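Local coordinates for SusD homolog (Bacteroides thetaiotaomicron VPI-5482, PDB 3FDH), which probably binds glycans at the outer membrane as a SusD/RagB-family protein, although its own ligand has not been established, at residues D40-A45 with E430-Y435; Y48-V53 with S264-T269; Q58-E63 with G308-S313; E63-E68 with L451-N456; S301-P306 with T314-I319. All coordinates share one frame; numbering follows the deposited sequence. Where two conformers were deposited one is given.

Interaction 1: residues D40-A45 with E430-Y435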
# COMPACT_ATOMS: atom_id res chain seq x y z
N ASP A 40 -3.77 -1.57 9.88
CA ASP A 40 -4.96 -2.38 9.57
C ASP A 40 -5.44 -2.22 8.14
O ASP A 40 -5.92 -3.15 7.58
CB ASP A 40 -6.15 -2.03 10.46
CG ASP A 40 -5.93 -2.33 11.95
OD1 ASP A 40 -5.06 -3.13 12.28
OD2 ASP A 40 -6.67 -1.73 12.78
N ILE A 41 -5.30 -1.04 7.55
CA ILE A 41 -5.75 -0.84 6.17
C ILE A 41 -5.07 -1.87 5.28
O ILE A 41 -5.71 -2.54 4.45
CB ILE A 41 -5.44 0.57 5.64
CG1 ILE A 41 -6.25 1.63 6.40
CG2 ILE A 41 -5.80 0.70 4.15
CD1 ILE A 41 -7.70 1.40 6.38
N ASN A 42 -3.77 -2.03 5.51
CA ASN A 42 -2.89 -2.93 4.73
C ASN A 42 -3.17 -4.38 5.07
O ASN A 42 -3.15 -5.27 4.22
CB ASN A 42 -1.41 -2.64 4.98
CG ASN A 42 -0.46 -3.52 4.15
OD1 ASN A 42 -0.34 -3.33 2.93
ND2 ASN A 42 0.31 -4.41 4.83
N THR A 43 -3.43 -4.59 6.36
CA THR A 43 -3.70 -5.93 6.86
C THR A 43 -4.92 -6.55 6.18
O THR A 43 -4.88 -7.70 5.67
CB THR A 43 -3.78 -5.91 8.41
OG1 THR A 43 -2.45 -5.53 8.89
CG2 THR A 43 -4.20 -7.31 8.95
N TYR A 44 -5.99 -5.78 6.16
CA TYR A 44 -7.25 -6.23 5.55
C TYR A 44 -7.14 -6.29 4.04
O TYR A 44 -7.62 -7.23 3.40
CB TYR A 44 -8.43 -5.41 6.05
CG TYR A 44 -8.85 -5.73 7.46
CD1 TYR A 44 -8.05 -5.37 8.56
CD2 TYR A 44 -10.05 -6.37 7.72
CE1 TYR A 44 -8.46 -5.66 9.88
CE2 TYR A 44 -10.46 -6.68 9.03
CZ TYR A 44 -9.67 -6.31 10.11
OH TYR A 44 -10.12 -6.61 11.38
N ALA A 45 -6.52 -5.28 3.45
CA ALA A 45 -6.28 -5.31 2.01
C ALA A 45 -5.61 -6.60 1.57
O ALA A 45 -5.92 -7.19 0.53
CB ALA A 45 -5.44 -4.08 1.59
N GLU A 430 2.38 -2.63 0.91
CA GLU A 430 1.86 -2.32 -0.47
C GLU A 430 0.50 -2.88 -0.87
O GLU A 430 -0.02 -2.59 -1.96
CB GLU A 430 2.93 -2.66 -1.52
CG GLU A 430 4.17 -1.80 -1.39
CD GLU A 430 5.16 -1.99 -2.53
OE1 GLU A 430 5.69 -3.11 -2.69
OE2 GLU A 430 5.40 -1.00 -3.27
N ALA A 431 -0.11 -3.65 0.04
CA ALA A 431 -1.41 -4.27 -0.25
C ALA A 431 -2.41 -3.17 -0.35
O ALA A 431 -3.38 -3.20 -1.11
CB ALA A 431 -1.81 -5.29 0.81
N THR A 432 -2.15 -2.16 0.46
CA THR A 432 -3.04 -1.00 0.51
C THR A 432 -3.21 -0.46 -0.92
O THR A 432 -4.31 -0.30 -1.47
CB THR A 432 -2.42 0.09 1.43
OG1 THR A 432 -2.48 -0.36 2.80
CG2 THR A 432 -3.13 1.41 1.32
N GLU A 433 -2.09 -0.19 -1.54
CA GLU A 433 -2.09 0.36 -2.91
C GLU A 433 -2.56 -0.68 -3.94
O GLU A 433 -3.22 -0.35 -4.91
CB GLU A 433 -0.71 0.96 -3.23
CG GLU A 433 -0.57 1.60 -4.58
CD GLU A 433 -1.46 2.82 -4.79
OE1 GLU A 433 -2.04 3.32 -3.83
OE2 GLU A 433 -1.53 3.29 -5.94
N THR A 434 -2.24 -1.95 -3.74
CA THR A 434 -2.68 -2.99 -4.70
C THR A 434 -4.18 -3.10 -4.76
O THR A 434 -4.77 -3.32 -5.82
CB THR A 434 -2.12 -4.30 -4.39
OG1 THR A 434 -0.71 -4.22 -4.63
CG2 THR A 434 -2.75 -5.38 -5.30
N TYR A 435 -4.76 -2.83 -3.61
CA TYR A 435 -6.22 -2.84 -3.46
C TYR A 435 -6.89 -1.65 -4.19
O TYR A 435 -7.96 -1.79 -4.79
CB TYR A 435 -6.56 -2.86 -1.99
CG TYR A 435 -8.01 -2.73 -1.68
CD1 TYR A 435 -8.90 -3.80 -1.93
CD2 TYR A 435 -8.49 -1.60 -1.07
CE1 TYR A 435 -10.23 -3.68 -1.63
CE2 TYR A 435 -9.80 -1.48 -0.76
CZ TYR A 435 -10.67 -2.52 -1.02
OH TYR A 435 -11.97 -2.33 -0.65
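Asn42 of helix 40-48 delivers its amide oxygen to Ala431 and Thr432 in the N-terminal turn of helix 431-443. CG stands anti to the backbone N (chi1 -178°), which brings OD1 across the gap to two successive backbone amides. Ala431 N lies 2.9 Å from Asn42 OD1, nearly along the C=O axis. Thr432 N makes a longer bond of 3.3 Å to Asn42 OD1 and is tilted from the carbonyl plane. Packing is closest here: Ala431 CB sits 3.2 Å from Asn42 OD1, and the Thr432 side chain crosses that of Asn42 at about a right angle, with Thr432 OG1 3.2 Å from Asn42 CA. That hydroxyl finds its polar partner in Ala37 O. A looser part, mostly apolar, lies one turn further on, where Ala45 CB rests against the Ala431 carbonyl and 3.9 Å from both Ala431 CB and Tyr435 CB; Tyr435 OH, beyond the ring, is hydrogen-bonded to Pro461 O. All touching residues are buried. This is helix-helix packing near the centre of the SusD-like chain: the short axes pass 8.1 Å apart at 61°, and Leu122 and Phe126 of helix 106-127 pack on Thr432. Chemically, one neutral side-chain oxygen serves two N-H groups at the start of a buried helix, and the partial positive charge of that helix end would probably polarise the Asn42 carbonyl.

Interaction 2: residues Y48-V53 with S264-T269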
# COMPACT_ATOMS: atom_id res chain seq x y z
N TYR A 48 -8.27 -9.00 1.22
CA TYR A 48 -9.23 -8.72 0.16
C TYR A 48 -8.71 -9.04 -1.25
O TYR A 48 -9.47 -9.58 -2.07
CB TYR A 48 -9.78 -7.30 0.24
CG TYR A 48 -10.45 -6.93 1.53
CD1 TYR A 48 -11.07 -7.88 2.32
CD2 TYR A 48 -10.59 -5.59 1.88
CE1 TYR A 48 -11.75 -7.50 3.46
CE2 TYR A 48 -11.26 -5.22 3.02
CZ TYR A 48 -11.86 -6.18 3.80
OH TYR A 48 -12.58 -5.83 4.94
N ILE A 49 -7.45 -8.74 -1.52
CA ILE A 49 -6.84 -9.00 -2.85
C ILE A 49 -5.90 -10.20 -2.86
O ILE A 49 -5.07 -10.40 -3.74
CB ILE A 49 -6.27 -7.74 -3.55
CG1 ILE A 49 -5.39 -6.90 -2.64
CG2 ILE A 49 -7.48 -6.89 -4.00
CD1 ILE A 49 -4.16 -7.54 -2.19
N GLU A 50 -6.07 -10.98 -1.80
CA GLU A 50 -5.53 -12.33 -1.73
C GLU A 50 -4.03 -12.52 -1.76
O GLU A 50 -3.52 -13.53 -2.26
CB GLU A 50 -6.25 -13.24 -2.74
CG GLU A 50 -7.78 -13.31 -2.50
CD GLU A 50 -8.51 -14.27 -3.41
OE1 GLU A 50 -7.89 -15.01 -4.19
OE2 GLU A 50 -9.76 -14.25 -3.36
N TYR A 51 -3.35 -11.57 -1.15
CA TYR A 51 -1.88 -11.70 -0.90
C TYR A 51 -1.64 -12.67 0.28
O TYR A 51 -0.59 -13.35 0.41
CB TYR A 51 -1.32 -10.37 -0.49
CG TYR A 51 -0.94 -9.44 -1.62
CD1 TYR A 51 -0.66 -9.93 -2.91
CD2 TYR A 51 -0.78 -8.07 -1.38
CE1 TYR A 51 -0.25 -9.07 -3.93
CE2 TYR A 51 -0.38 -7.21 -2.38
CZ TYR A 51 -0.08 -7.70 -3.64
OH TYR A 51 0.31 -6.80 -4.62
N GLU A 52 -2.65 -12.68 1.13
CA GLU A 52 -2.73 -13.49 2.35
C GLU A 52 -4.12 -13.91 2.62
O GLU A 52 -5.07 -13.31 2.09
CB GLU A 52 -2.18 -12.73 3.59
CG GLU A 52 -0.76 -12.14 3.45
CD GLU A 52 0.38 -13.11 3.33
OE1 GLU A 52 0.22 -14.31 3.65
OE2 GLU A 52 1.50 -12.64 2.96
N VAL A 53 -4.22 -14.89 3.50
CA VAL A 53 -5.51 -15.41 3.95
C VAL A 53 -5.69 -15.14 5.42
O VAL A 53 -4.82 -15.40 6.24
CB VAL A 53 -5.67 -16.93 3.65
CG1 VAL A 53 -7.06 -17.42 4.05
CG2 VAL A 53 -5.44 -17.20 2.16
N SER A 264 -1.51 -17.70 0.90
CA SER A 264 -2.55 -17.62 -0.12
C SER A 264 -2.41 -18.62 -1.24
O SER A 264 -1.41 -18.63 -1.97
CB SER A 264 -2.57 -16.22 -0.74
OG SER A 264 -3.52 -16.14 -1.80
N THR A 265 -3.45 -19.45 -1.39
CA THR A 265 -3.48 -20.47 -2.44
C THR A 265 -3.51 -19.81 -3.82
O THR A 265 -2.72 -20.13 -4.70
CB THR A 265 -4.67 -21.44 -2.26
OG1 THR A 265 -4.50 -22.18 -1.05
CG2 THR A 265 -4.73 -22.44 -3.42
N SER A 266 -4.43 -18.88 -3.99
CA SER A 266 -4.58 -18.18 -5.28
C SER A 266 -3.25 -17.53 -5.71
O SER A 266 -2.84 -17.59 -6.87
CB SER A 266 -5.78 -17.19 -5.26
OG SER A 266 -5.57 -16.08 -4.40
N LEU A 267 -2.54 -16.97 -4.74
CA LEU A 267 -1.29 -16.31 -5.02
C LEU A 267 -0.28 -17.36 -5.46
O LEU A 267 0.45 -17.18 -6.43
CB LEU A 267 -0.76 -15.52 -3.80
CG LEU A 267 0.61 -14.85 -4.01
CD1 LEU A 267 0.63 -13.78 -5.07
CD2 LEU A 267 1.06 -14.27 -2.72
N GLY A 268 -0.27 -18.48 -4.76
CA GLY A 268 0.64 -19.59 -5.08
C GLY A 268 0.39 -20.12 -6.48
O GLY A 268 1.31 -20.42 -7.25
N THR A 269 -0.88 -20.19 -6.85
CA THR A 269 -1.24 -20.65 -8.19
C THR A 269 -0.59 -19.77 -9.26
O THR A 269 -0.07 -20.25 -10.25
CB THR A 269 -2.77 -20.60 -8.38
OG1 THR A 269 -3.39 -21.43 -7.39
CG2 THR A 269 -3.18 -21.10 -9.79
O HOH W 1 0.47 -15.62 1.13
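Glu50 meets Ser264 and Ser266 through both its backbone and its side chain. Its positive phi makes it the C-prime residue of the Schellman motif that ends helix 40-48, and this turn presents Glu50 O to Ser264 OG, which donates to it over 2.7 Å from above the carbonyl plane. Ser264 is the N-cap residue of helix 265-274, and the same OG accepts from Leu267 N (3.2 Å). Were Ser264 replaced by alanine, Leu267 N would probably be left without its capping acceptor and Glu50 O without this hydroxyl donor. The Glu50 side chain runs out extended, and Ser266 OG, held between its backbone N and carbonyl carbon (chi1 68°), donates to Glu50 OE1 over 2.6 Å on the anti lone pair. The carboxylate also receives Thr452 N and Asn453 N. At Tyr51 the carbonyl takes over: Leu267 CD2 lies 3.7 Å from Tyr51 O, and a water 2.6 Å from Tyr51 O links it to Ser264 N. Glu52 OE1 accepts a weak bond from that water, while its OE2 is hydrogen-bonded to Ser320 OG. Val53 closes the contact with CG2 3.7 Å from Ser264 CA. Strand 52-54 pairs antiparallel with strand 261-263, and helix 265-274 springs directly from the end of that partner; on the flank, Leu267 packs against Tyr421 and Leu422 of helix 412-423.

Interaction 3: residues Q58-E63 with G308-S313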
# COMPACT_ATOMS: atom_id res chain seq x y z
N GLN A 58 -10.62 -11.69 13.99
CA GLN A 58 -11.19 -10.68 13.10
C GLN A 58 -10.87 -10.87 11.62
O GLN A 58 -11.76 -10.75 10.77
CB GLN A 58 -10.83 -9.26 13.52
CG GLN A 58 -11.63 -8.85 14.74
CD GLN A 58 -11.35 -7.41 15.19
OE1 GLN A 58 -10.69 -7.21 16.23
NE2 GLN A 58 -11.83 -6.40 14.41
N LEU A 59 -9.62 -11.14 11.32
CA LEU A 59 -9.20 -11.30 9.92
C LEU A 59 -9.83 -12.56 9.30
O LEU A 59 -10.02 -12.64 8.08
CB LEU A 59 -7.67 -11.29 9.79
CG LEU A 59 -7.12 -10.91 8.41
CD1 LEU A 59 -7.57 -9.50 8.00
CD2 LEU A 59 -5.60 -11.01 8.42
N TYR A 60 -10.19 -13.51 10.15
CA TYR A 60 -10.86 -14.74 9.67
C TYR A 60 -12.24 -14.35 9.17
O TYR A 60 -12.65 -14.75 8.06
CB TYR A 60 -10.98 -15.82 10.75
CG TYR A 60 -11.98 -16.89 10.36
CD1 TYR A 60 -11.63 -17.91 9.50
CD2 TYR A 60 -13.28 -16.83 10.81
CE1 TYR A 60 -12.56 -18.87 9.11
CE2 TYR A 60 -14.22 -17.79 10.43
CZ TYR A 60 -13.85 -18.78 9.55
OH TYR A 60 -14.75 -19.72 9.16
N TYR A 61 -12.89 -13.50 9.95
CA TYR A 61 -14.28 -13.03 9.64
C TYR A 61 -14.30 -12.10 8.43
O TYR A 61 -15.28 -12.02 7.66
CB TYR A 61 -15.00 -12.48 10.88
CG TYR A 61 -15.26 -13.64 11.85
CD1 TYR A 61 -16.16 -14.64 11.53
CD2 TYR A 61 -14.53 -13.77 13.01
CE1 TYR A 61 -16.37 -15.74 12.36
CE2 TYR A 61 -14.72 -14.86 13.86
CZ TYR A 61 -15.62 -15.85 13.53
OH TYR A 61 -15.80 -16.92 14.38
N ALA A 62 -13.19 -11.44 8.22
CA ALA A 62 -13.00 -10.59 7.03
C ALA A 62 -12.84 -11.53 5.82
O ALA A 62 -13.43 -11.34 4.76
CB ALA A 62 -11.78 -9.65 7.17
N GLU A 63 -12.03 -12.57 6.00
CA GLU A 63 -11.78 -13.51 4.94
C GLU A 63 -13.04 -14.20 4.41
O GLU A 63 -13.21 -14.40 3.20
CB GLU A 63 -10.78 -14.56 5.45
CG GLU A 63 -10.27 -15.55 4.35
CD GLU A 63 -9.42 -14.87 3.27
OE1 GLU A 63 -8.57 -14.00 3.60
OE2 GLU A 63 -9.56 -15.29 2.09
N GLY A 308 -10.89 -17.46 1.10
CA GLY A 308 -12.31 -17.37 1.40
C GLY A 308 -12.95 -18.51 2.17
O GLY A 308 -14.14 -18.43 2.49
N SER A 309 -12.20 -19.56 2.49
CA SER A 309 -12.77 -20.72 3.18
C SER A 309 -11.81 -21.50 4.11
O SER A 309 -11.95 -22.71 4.25
CB SER A 309 -13.39 -21.68 2.14
OG SER A 309 -12.38 -22.35 1.39
N PRO A 310 -10.85 -20.82 4.77
CA PRO A 310 -10.07 -21.64 5.69
C PRO A 310 -10.80 -22.06 6.95
O PRO A 310 -11.83 -21.50 7.33
CB PRO A 310 -8.98 -20.67 6.17
CG PRO A 310 -9.71 -19.37 6.21
CD PRO A 310 -10.62 -19.40 4.98
N ASP A 311 -10.25 -23.06 7.58
CA ASP A 311 -10.65 -23.42 8.94
C ASP A 311 -9.97 -22.36 9.82
O ASP A 311 -8.87 -21.90 9.50
CB ASP A 311 -10.12 -24.80 9.32
CG ASP A 311 -10.82 -25.92 8.58
OD1 ASP A 311 -12.00 -25.73 8.17
OD2 ASP A 311 -10.19 -26.99 8.46
N GLN A 312 -10.63 -21.96 10.89
CA GLN A 312 -10.09 -20.93 11.75
C GLN A 312 -9.03 -21.53 12.69
O GLN A 312 -9.30 -22.45 13.48
CB GLN A 312 -11.23 -20.26 12.50
CG GLN A 312 -10.79 -19.00 13.17
CD GLN A 312 -11.91 -18.31 13.89
OE1 GLN A 312 -11.71 -17.23 14.47
NE2 GLN A 312 -13.10 -18.92 13.88
N SER A 313 -7.81 -21.04 12.57
CA SER A 313 -6.69 -21.60 13.30
C SER A 313 -5.43 -20.77 13.09
O SER A 313 -5.19 -20.26 11.99
CB SER A 313 -6.44 -23.02 12.77
OG SER A 313 -5.27 -23.62 13.33
O HOH W 2 -14.27 -21.21 6.44
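Gln312 lies flat on the Tyr60 ring, its amide plane only 6° from that of the ring. Its extended chain crosses the tyrosine at about a right angle: Gln312 CB stands over the ring, 3.9 Å from the Tyr60 centroid in a CH-pi contact, and CD follows, 3.7 Å from Tyr60 CD2. Tyr61, by contrast, is perpendicular to the amide, and Gln312 NE2 gives its OH a weak bond of 3.4 Å; Gln312 OE1 is held by Asn57 N. Pro310 O comes to the Tyr60 edge, in the ring plane and 3.3 Å from CE1, and a water joins that oxygen to Tyr60 OH. One turn on, Glu63 bends at chi2 (66°), so that OE2 accepts Gly308 N over 2.7 Å on its anti lone pair, while OE1 bonds Ser47 and Gly54. The contact thus fastens the loop before strand 319-320 to helix 57-63, whose Leu59 and Ala62 pack on helix 40-48, while Val53 of strand 52-54 touches both Glu63 and Pro310.

Interaction 4: residues E63-E68 with L451-N456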
# COMPACT_ATOMS: atom_id res chain seq x y z
N GLU A 63 -12.03 -12.57 6.00
CA GLU A 63 -11.78 -13.51 4.94
C GLU A 63 -13.04 -14.20 4.41
O GLU A 63 -13.21 -14.40 3.20
CB GLU A 63 -10.78 -14.56 5.45
CG GLU A 63 -10.27 -15.55 4.35
CD GLU A 63 -9.42 -14.87 3.27
OE1 GLU A 63 -8.57 -14.00 3.60
OE2 GLU A 63 -9.56 -15.29 2.09
N VAL A 64 -13.93 -14.57 5.32
CA VAL A 64 -15.14 -15.32 4.96
C VAL A 64 -16.28 -14.38 4.74
O VAL A 64 -17.40 -14.74 4.50
CB VAL A 64 -15.48 -16.44 5.97
CG1 VAL A 64 -14.35 -17.50 5.97
CG2 VAL A 64 -15.83 -15.86 7.40
N ARG A 65 -15.95 -13.12 4.88
CA ARG A 65 -16.90 -12.01 4.68
C ARG A 65 -18.11 -12.09 5.56
O ARG A 65 -19.23 -11.90 5.08
CB ARG A 65 -17.37 -11.95 3.23
CG ARG A 65 -16.28 -11.86 2.22
CD ARG A 65 -15.43 -10.62 2.30
NE ARG A 65 -14.65 -10.59 1.09
CZ ARG A 65 -13.38 -10.94 0.97
NH1 ARG A 65 -12.62 -11.21 2.03
NH2 ARG A 65 -12.84 -10.94 -0.23
N GLU A 66 -17.89 -12.37 6.83
CA GLU A 66 -19.00 -12.40 7.79
C GLU A 66 -18.96 -11.18 8.72
O GLU A 66 -18.23 -11.15 9.70
CB GLU A 66 -19.04 -13.75 8.52
CG GLU A 66 -19.10 -14.93 7.49
CD GLU A 66 -18.99 -16.36 8.07
OE1 GLU A 66 -18.84 -16.55 9.30
OE2 GLU A 66 -19.04 -17.32 7.24
N ASN A 67 -19.78 -10.18 8.38
CA ASN A 67 -19.92 -8.94 9.17
C ASN A 67 -18.75 -7.99 9.18
O ASN A 67 -18.88 -6.78 9.02
CB ASN A 67 -20.16 -9.33 10.62
CG ASN A 67 -21.47 -10.07 10.80
OD1 ASN A 67 -22.44 -9.77 10.12
ND2 ASN A 67 -21.50 -11.05 11.70
N GLU A 68 -17.58 -8.58 9.41
CA GLU A 68 -16.36 -7.81 9.60
C GLU A 68 -16.07 -6.74 8.53
O GLU A 68 -15.68 -5.61 8.85
CB GLU A 68 -15.15 -8.76 9.71
CG GLU A 68 -13.83 -8.12 10.12
CD GLU A 68 -13.76 -7.70 11.56
OE1 GLU A 68 -14.67 -8.03 12.35
OE2 GLU A 68 -12.75 -7.06 11.93
N LEU A 451 -9.11 -13.37 -8.52
CA LEU A 451 -9.37 -13.64 -7.09
C LEU A 451 -10.25 -14.85 -7.01
O LEU A 451 -11.16 -14.99 -7.80
CB LEU A 451 -10.06 -12.45 -6.41
CG LEU A 451 -9.21 -11.17 -6.47
CD1 LEU A 451 -9.98 -10.10 -5.68
CD2 LEU A 451 -7.83 -11.42 -5.93
N THR A 452 -10.01 -15.73 -6.05
CA THR A 452 -10.78 -16.98 -5.95
C THR A 452 -11.77 -17.08 -4.79
O THR A 452 -12.55 -18.01 -4.73
CB THR A 452 -9.83 -18.19 -5.97
OG1 THR A 452 -9.05 -18.24 -4.78
CG2 THR A 452 -8.91 -18.09 -7.17
N ASN A 453 -11.77 -16.10 -3.89
CA ASN A 453 -12.70 -16.14 -2.75
C ASN A 453 -14.16 -16.31 -3.25
O ASN A 453 -14.67 -15.44 -3.94
CB ASN A 453 -12.55 -14.85 -1.93
CG ASN A 453 -13.24 -14.91 -0.60
OD1 ASN A 453 -14.34 -15.46 -0.47
ND2 ASN A 453 -12.64 -14.24 0.40
N PRO A 454 -14.86 -17.38 -2.84
CA PRO A 454 -16.21 -17.56 -3.40
C PRO A 454 -17.19 -16.57 -2.91
O PRO A 454 -18.27 -16.40 -3.49
CB PRO A 454 -16.62 -18.94 -2.87
CG PRO A 454 -15.37 -19.58 -2.43
CD PRO A 454 -14.49 -18.51 -1.98
N ASN A 455 -16.81 -15.88 -1.85
CA ASN A 455 -17.73 -14.92 -1.21
C ASN A 455 -17.78 -13.60 -1.95
O ASN A 455 -18.59 -12.71 -1.68
CB ASN A 455 -17.32 -14.69 0.24
CG ASN A 455 -17.42 -15.95 1.07
OD1 ASN A 455 -18.52 -16.42 1.36
ND2 ASN A 455 -16.27 -16.49 1.49
N ASN A 456 -16.92 -13.51 -2.94
CA ASN A 456 -16.83 -12.30 -3.75
C ASN A 456 -17.97 -12.13 -4.75
O ASN A 456 -18.05 -11.10 -5.43
CB ASN A 456 -15.50 -12.28 -4.51
CG ASN A 456 -14.35 -11.85 -3.66
OD1 ASN A 456 -14.52 -11.40 -2.53
ND2 ASN A 456 -13.18 -11.96 -4.21
O HOH W 3 -10.29 -12.83 0.86
O HOH W 4 -10.84 -11.82 -2.42
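Asn453 and Asn456 bond Glu63 and Arg65 directly. Asn453 ND2 donates to Glu63 O at 2.9 Å, lying in that carbonyl's plane, and Arg65 NH2 donates to Asn456 OD1, also at 2.9 Å, on a lone pair. Arg65 bends at chi2 (-63°), which turns its guanidinium toward Asn456; its NE and NH1 bond Lys459 O and Ala62 O. Within 451-456, Asn453 OD1 accepts from both Asn455 N and Asn455 ND2. A leucine in place of Asn453 would probably leave Glu63 O without this donor and Asn455 N and ND2 without their shared acceptor. Water contributes next: one molecule accepts from Asn453 ND2 and Arg65 NH1, another from Asn456 ND2 and, weakly, Arg65 NH2. Asn453 ND2 also lies over one guanidinium face, 3.4 Å from Arg65 CZ, donor facing donors without a bond; the apolar packing is Arg65 CG on Asn455 CB, 3.6 Å. Two capping motifs meet here: the Schellman motif at Arg65 that ends helix 57-63, and an Asx turn at Asn453 opening the type I beta turn before helix 456-459.

Interaction 5: residues S301-P306 with T314-I319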
# COMPACT_ATOMS: atom_id res chain seq x y z
N SER A 301 3.31 -29.88 2.08
CA SER A 301 3.66 -29.59 3.49
C SER A 301 3.52 -28.13 3.85
O SER A 301 3.58 -27.76 5.02
CB SER A 301 5.06 -30.08 3.85
OG SER A 301 6.08 -29.41 3.15
N LEU A 302 3.31 -27.29 2.84
CA LEU A 302 3.10 -25.87 3.09
C LEU A 302 1.77 -25.63 3.76
O LEU A 302 1.59 -24.70 4.55
CB LEU A 302 3.14 -25.07 1.78
CG LEU A 302 2.78 -23.58 1.88
CD1 LEU A 302 3.75 -22.85 2.85
CD2 LEU A 302 2.79 -22.97 0.48
N VAL A 303 0.83 -26.50 3.45
CA VAL A 303 -0.54 -26.37 3.94
C VAL A 303 -1.04 -24.93 3.70
O VAL A 303 -1.35 -24.17 4.64
CB VAL A 303 -0.67 -26.78 5.44
CG1 VAL A 303 -2.17 -26.88 5.84
CG2 VAL A 303 0.05 -28.10 5.72
N PRO A 304 -1.13 -24.53 2.42
CA PRO A 304 -1.67 -23.19 2.17
C PRO A 304 -3.14 -23.11 2.53
O PRO A 304 -3.86 -24.13 2.59
CB PRO A 304 -1.43 -22.97 0.67
CG PRO A 304 -1.48 -24.38 0.09
CD PRO A 304 -0.93 -25.29 1.18
N ALA A 305 -3.57 -21.89 2.81
CA ALA A 305 -4.94 -21.61 3.19
C ALA A 305 -5.81 -21.34 1.95
O ALA A 305 -5.40 -20.60 1.03
CB ALA A 305 -4.98 -20.42 4.18
N PRO A 306 -7.01 -21.94 1.91
CA PRO A 306 -7.90 -21.70 0.80
C PRO A 306 -8.56 -20.34 0.93
O PRO A 306 -9.19 -20.01 1.95
CB PRO A 306 -8.95 -22.79 0.93
CG PRO A 306 -8.99 -23.08 2.37
CD PRO A 306 -7.60 -22.90 2.87
N THR A 314 -4.62 -20.67 14.13
CA THR A 314 -3.40 -19.89 14.05
C THR A 314 -2.21 -20.82 13.88
O THR A 314 -1.07 -20.37 13.80
CB THR A 314 -3.16 -19.00 15.29
OG1 THR A 314 -3.13 -19.83 16.47
CG2 THR A 314 -4.26 -17.93 15.42
N SER A 315 -2.50 -22.10 13.81
CA SER A 315 -1.45 -23.11 13.71
C SER A 315 -1.51 -24.05 12.50
O SER A 315 -0.51 -24.63 12.10
CB SER A 315 -1.43 -23.98 14.97
OG SER A 315 -2.67 -24.59 15.23
N LYS A 316 -2.67 -24.18 11.89
CA LYS A 316 -2.83 -25.14 10.79
C LYS A 316 -2.08 -24.87 9.48
O LYS A 316 -1.48 -25.76 8.84
CB LYS A 316 -4.29 -25.30 10.46
CG LYS A 316 -4.58 -26.30 9.35
CD LYS A 316 -6.05 -26.32 9.02
CE LYS A 316 -6.38 -27.29 7.89
NZ LYS A 316 -5.96 -28.69 8.20
N TYR A 317 -2.16 -23.63 9.06
CA TYR A 317 -1.66 -23.22 7.74
C TYR A 317 -0.28 -22.60 7.74
O TYR A 317 0.14 -21.91 8.67
CB TYR A 317 -2.63 -22.22 7.09
CG TYR A 317 -4.04 -22.76 6.93
CD1 TYR A 317 -4.34 -23.70 5.93
CD2 TYR A 317 -5.08 -22.38 7.81
CE1 TYR A 317 -5.60 -24.22 5.80
CE2 TYR A 317 -6.36 -22.91 7.67
CZ TYR A 317 -6.61 -23.83 6.66
OH TYR A 317 -7.87 -24.38 6.51
N GLY A 318 0.37 -22.86 6.64
CA GLY A 318 1.67 -22.31 6.31
C GLY A 318 1.53 -20.82 6.11
O GLY A 318 0.43 -20.27 6.18
N ILE A 319 2.65 -20.18 5.82
CA ILE A 319 2.69 -18.74 5.76
C ILE A 319 3.61 -18.20 4.69
O ILE A 319 4.42 -18.92 4.17
CB ILE A 319 3.21 -18.16 7.11
CG1 ILE A 319 4.56 -18.81 7.47
CG2 ILE A 319 2.14 -18.31 8.25
CD1 ILE A 319 5.34 -18.21 8.63
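Tyr317 places CG anti to its carbonyl carbon (chi1 -57°), bringing one ring face over Ala305 CB, while Val303, with CG1 anti to the backbone N (chi1 -169°), sends that methyl to Lys316 O. The Tyr317 ring is sandwiched: Ala305 CB makes a CH-pi contact with one face, 3.9 Å from the centroid, and Lys316 CD covers the opposite face. Val303 O lies at the ring edge, in its plane and 3.3 Å from Tyr317 CD1; Pro306 CD packs 3.8 Å from Tyr317 CE1. The phenol oxygen is bonded to Asp311 N. Gly318 N donates to Val303 O over 2.9 Å in a fairly straight bond (160°), although the donor stands well above the carbonyl plane. Gly318 CA approaches Leu302 O to 3.0 Å, and a side chain there would collide with that oxygen. Chemically, then, the contact rests on an aromatic ring between aliphatic groups together with the Gly318 N to Val303 O bond, and the two arms of the loop leading to strand 319-320 are drawn together without regular pairing.

How the interactions relate
Interaction 1 lies about 5 Å from the centre of the chain; the other four are gathered on one side of it. Residues 40-68 lead from interaction 1 to the outer contacts through helix 40-48, strand 52-54 and helix 57-63, supplying one side of interactions 1 to 4 in turn, whereas their partners come from about 210 to 385 residues later. Interactions 3 and 4 share Glu63, with centres about 9 Å apart; Glu50 of interaction 2 also bonds the backbone of 451-456. Interaction 5, about 21 Å from interaction 1 between centres, joins the two ends of the 301-319 loop and touches interactions 2 and 3. An early segment thereby ties together helices and loops from the middle and later parts of this SusD-like chain.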